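Local atomic coordinates of glutathione-independent glyoxalase DJ-1 (Schizosaccharomyces pombe, PDB entry 4QYT), a protein that converts methylglyoxal to D-lactate in a single step without glutathione and helps protect the cell against reactive oxygen species. Residues A[66-71]-A[99-104]. Sequence-based numbering, arbitrary orientation.
With EDO (1,2-ethanediol), chain F.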
loop_
_atom_site.group_PDB
_atom_site.type_symbol
_atom_site.label_atom_id
_atom_site.label_comp_id
_atom_site.label_asym_id
_atom_site.label_seq_id
_atom_site.Cartn_x
_atom_site.Cartn_y
_atom_site.Cartn_z
ATOM N N SER A 66 14.148 -2.566 25.967
ATOM C CA SER A 66 14.739 -3.882 25.696
ATOM C C SER A 66 13.736 -4.716 24.894
ATOM O O SER A 66 12.570 -4.396 24.821
ATOM C CB SER A 66 15.049 -4.626 27.014
ATOM O OG SER A 66 13.836 -5.044 27.609
ATOM N N ALA A 67 14.243 -5.827 24.358
ATOM C CA ALA A 67 13.376 -6.795 23.705
ATOM C C ALA A 67 12.355 -7.413 24.646
ATOM O O ALA A 67 11.208 -7.690 24.259
ATOM C CB ALA A 67 14.180 -7.851 22.966
ATOM N N ASP A 68 12.777 -7.682 25.897
ATOM C CA ASP A 68 11.812 -8.175 26.870
ATOM C C ASP A 68 10.703 -7.144 27.084
ATOM O O ASP A 68 9.529 -7.520 27.206
ATOM C CB ASP A 68 12.480 -8.496 28.203
ATOM C CG ASP A 68 13.266 -9.816 28.192
ATOM O OD1 ASP A 68 13.040 -10.656 27.308
ATOM O OD2 ASP A 68 14.014 -10.047 29.169
ATOM N N ASP A 69 11.043 -5.841 27.124
ATOM C CA ASP A 69 10.002 -4.842 27.286
ATOM C C ASP A 69 9.087 -4.791 26.069
ATOM O O ASP A 69 7.873 -4.601 26.169
ATOM C CB ASP A 69 10.574 -3.478 27.656
ATOM C CG ASP A 69 9.513 -2.609 28.301
ATOM O OD1 ASP A 69 9.131 -2.947 29.438
ATOM O OD2 ASP A 69 9.074 -1.630 27.689
ATOM N N PHE A 70 9.697 -4.933 24.886
ATOM C CA PHE A 70 8.936 -5.027 23.656
ATOM C C PHE A 70 7.911 -6.139 23.732
ATOM O O PHE A 70 6.741 -5.964 23.370
ATOM C CB PHE A 70 9.883 -5.239 22.475
ATOM C CG PHE A 70 9.176 -5.251 21.151
ATOM C CD1 PHE A 70 8.567 -6.391 20.678
ATOM C CD2 PHE A 70 9.204 -4.149 20.332
ATOM C CE1 PHE A 70 7.973 -6.429 19.426
ATOM C CE2 PHE A 70 8.666 -4.172 19.053
ATOM C CZ PHE A 70 8.062 -5.319 18.596
ATOM N N ALA A 71 8.339 -7.297 24.235
ATOM C CA ALA A 71 7.456 -8.434 24.331
ATOM C C ALA A 71 6.333 -8.255 25.343
ATOM O O ALA A 71 5.287 -8.889 25.252
ATOM C CB ALA A 71 8.259 -9.686 24.676
ATOM N N VAL A 99 12.711 -10.820 17.201
ATOM C CA VAL A 99 12.371 -11.993 16.405
ATOM C C VAL A 99 12.757 -13.317 17.104
ATOM O O VAL A 99 11.982 -14.273 17.122
ATOM C CB VAL A 99 13.002 -11.830 14.984
ATOM C CG1 VAL A 99 13.060 -13.128 14.208
ATOM C CG2 VAL A 99 12.289 -10.721 14.226
ATOM N N LYS A 100 13.946 -13.349 17.657
ATOM C CA LYS A 100 14.406 -14.534 18.379
ATOM C C LYS A 100 13.550 -14.818 19.589
ATOM O O LYS A 100 13.241 -15.992 19.890
ATOM C CB LYS A 100 15.866 -14.361 18.792
ATOM C CG LYS A 100 16.822 -14.417 17.629
ATOM C CD LYS A 100 18.246 -14.163 18.050
ATOM C CE LYS A 100 18.838 -15.414 18.668
ATOM N NZ LYS A 100 18.982 -16.542 17.683
ATOM N N GLU A 101 13.176 -13.772 20.324
ATOM C CA GLU A 101 12.321 -13.982 21.477
ATOM C C GLU A 101 10.956 -14.499 21.089
ATOM O O GLU A 101 10.370 -15.344 21.782
ATOM C CB GLU A 101 12.145 -12.689 22.276
ATOM C CG GLU A 101 11.214 -12.816 23.467
ATOM C CD GLU A 101 11.644 -13.876 24.468
ATOM O OE1 GLU A 101 12.884 -13.992 24.717
ATOM O OE2 GLU A 101 10.727 -14.428 25.154
ATOM N N PHE A 102 10.404 -13.960 20.002
ATOM C CA PHE A 102 9.066 -14.314 19.614
ATOM C C PHE A 102 8.975 -15.697 19.001
ATOM O O PHE A 102 7.922 -16.318 19.036
ATOM C CB PHE A 102 8.482 -13.284 18.634
ATOM C CG PHE A 102 7.898 -12.042 19.247
ATOM C CD1 PHE A 102 8.253 -11.583 20.488
ATOM C CD2 PHE A 102 6.956 -11.315 18.542
ATOM C CE1 PHE A 102 7.680 -10.457 21.014
ATOM C CE2 PHE A 102 6.393 -10.175 19.052
ATOM C CZ PHE A 102 6.754 -9.746 20.294
ATOM N N TYR A 103 10.049 -16.171 18.354
ATOM C CA TYR A 103 9.959 -17.389 17.536
ATOM C C TYR A 103 9.554 -18.564 18.413
ATOM O O TYR A 103 10.149 -18.846 19.440
ATOM C CB TYR A 103 11.274 -17.667 16.833
ATOM C CG TYR A 103 11.193 -18.800 15.830
ATOM C CD1 TYR A 103 10.471 -18.665 14.663
ATOM C CD2 TYR A 103 11.734 -20.042 16.100
ATOM C CE1 TYR A 103 10.334 -19.686 13.744
ATOM C CE2 TYR A 103 11.626 -21.083 15.177
ATOM C CZ TYR A 103 10.914 -20.894 14.009
ATOM O OH TYR A 103 10.793 -21.925 13.104
ATOM N N LYS A 104 8.540 -19.284 17.947
ATOM C CA LYS A 104 7.995 -20.454 18.628
ATOM C C LYS A 104 7.397 -20.149 19.988
ATOM O O LYS A 104 7.071 -21.062 20.709
ATOM C CB LYS A 104 9.007 -21.589 18.728
ATOM C CG LYS A 104 9.157 -22.341 17.437
ATOM C CD LYS A 104 10.118 -23.507 17.527
ATOM C CE LYS A 104 9.457 -24.614 18.296
ATOM N NZ LYS A 104 10.233 -25.876 18.169
HETATM C C1 EDO F . 16.029 -9.381 26.403
HETATM O O1 EDO F . 15.537 -8.050 26.635
HETATM C C2 EDO F . 17.428 -9.402 25.816
HETATM O O2 EDO F . 17.372 -9.299 24.382
HETATM O O HOH W 1 10.507 -11.853 27.008
HETATM O O HOH W 2 14.237 -11.790 25.133
#
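Two chi1 settings bring the rings of Phe70 and Phe102 together. Phe70 has CG anti to the backbone N (chi1 -176°), and CD1 and CE1 of its ring come to lie beside Phe102. Phe102 has CG beside its backbone N (chi1 -82°), and this brings the far end of its ring to Phe70. The two side chains cross at about a right angle. CZ of Phe102 comes to the edge of the Phe70 ring, near its plane, and lies 3.6 Å from Phe70 CE1. The ring planes are inclined at 52°, an oblique pairing. Ala71 fills in beside it, its CB 3.8 Å from Phe102 CE1 at the edge of that ring. With an alanine at Phe102, a gap would probably open between the helices, and Phe70 CE1 and Ala71 CB would lose the ring they touch.

The more exposed side of the contact is polar. Asp68 OD1 and Glu101 OE1 stand 4.2 Å apart, two acidic groups close together. A water donates to both, at 2.7 Å from Asp68 OD1 and 2.6 Å from Glu101 OE1. This bridge probably eases the repulsion between them. A second water donates to Asp68 OD1 and more weakly to Glu101 OE2. Ser66, at the N-cap of helix 67-73, accepts a bond from Asp69 N through OG, and Asp68 N binds 1,2-ethanediol, probably from the crystallisation liquor.

No direct hydrogen bond joins the segments. The contact pairs helix 67-73 with the C-terminal end of helix 93-102, away from the active site. Beneath them lies the central sheet, where Phe70 meets Phe10 of strand 7-12, and Phe102 packs on Ala77 of strand 76-79 and Ile110 of strand 109-112.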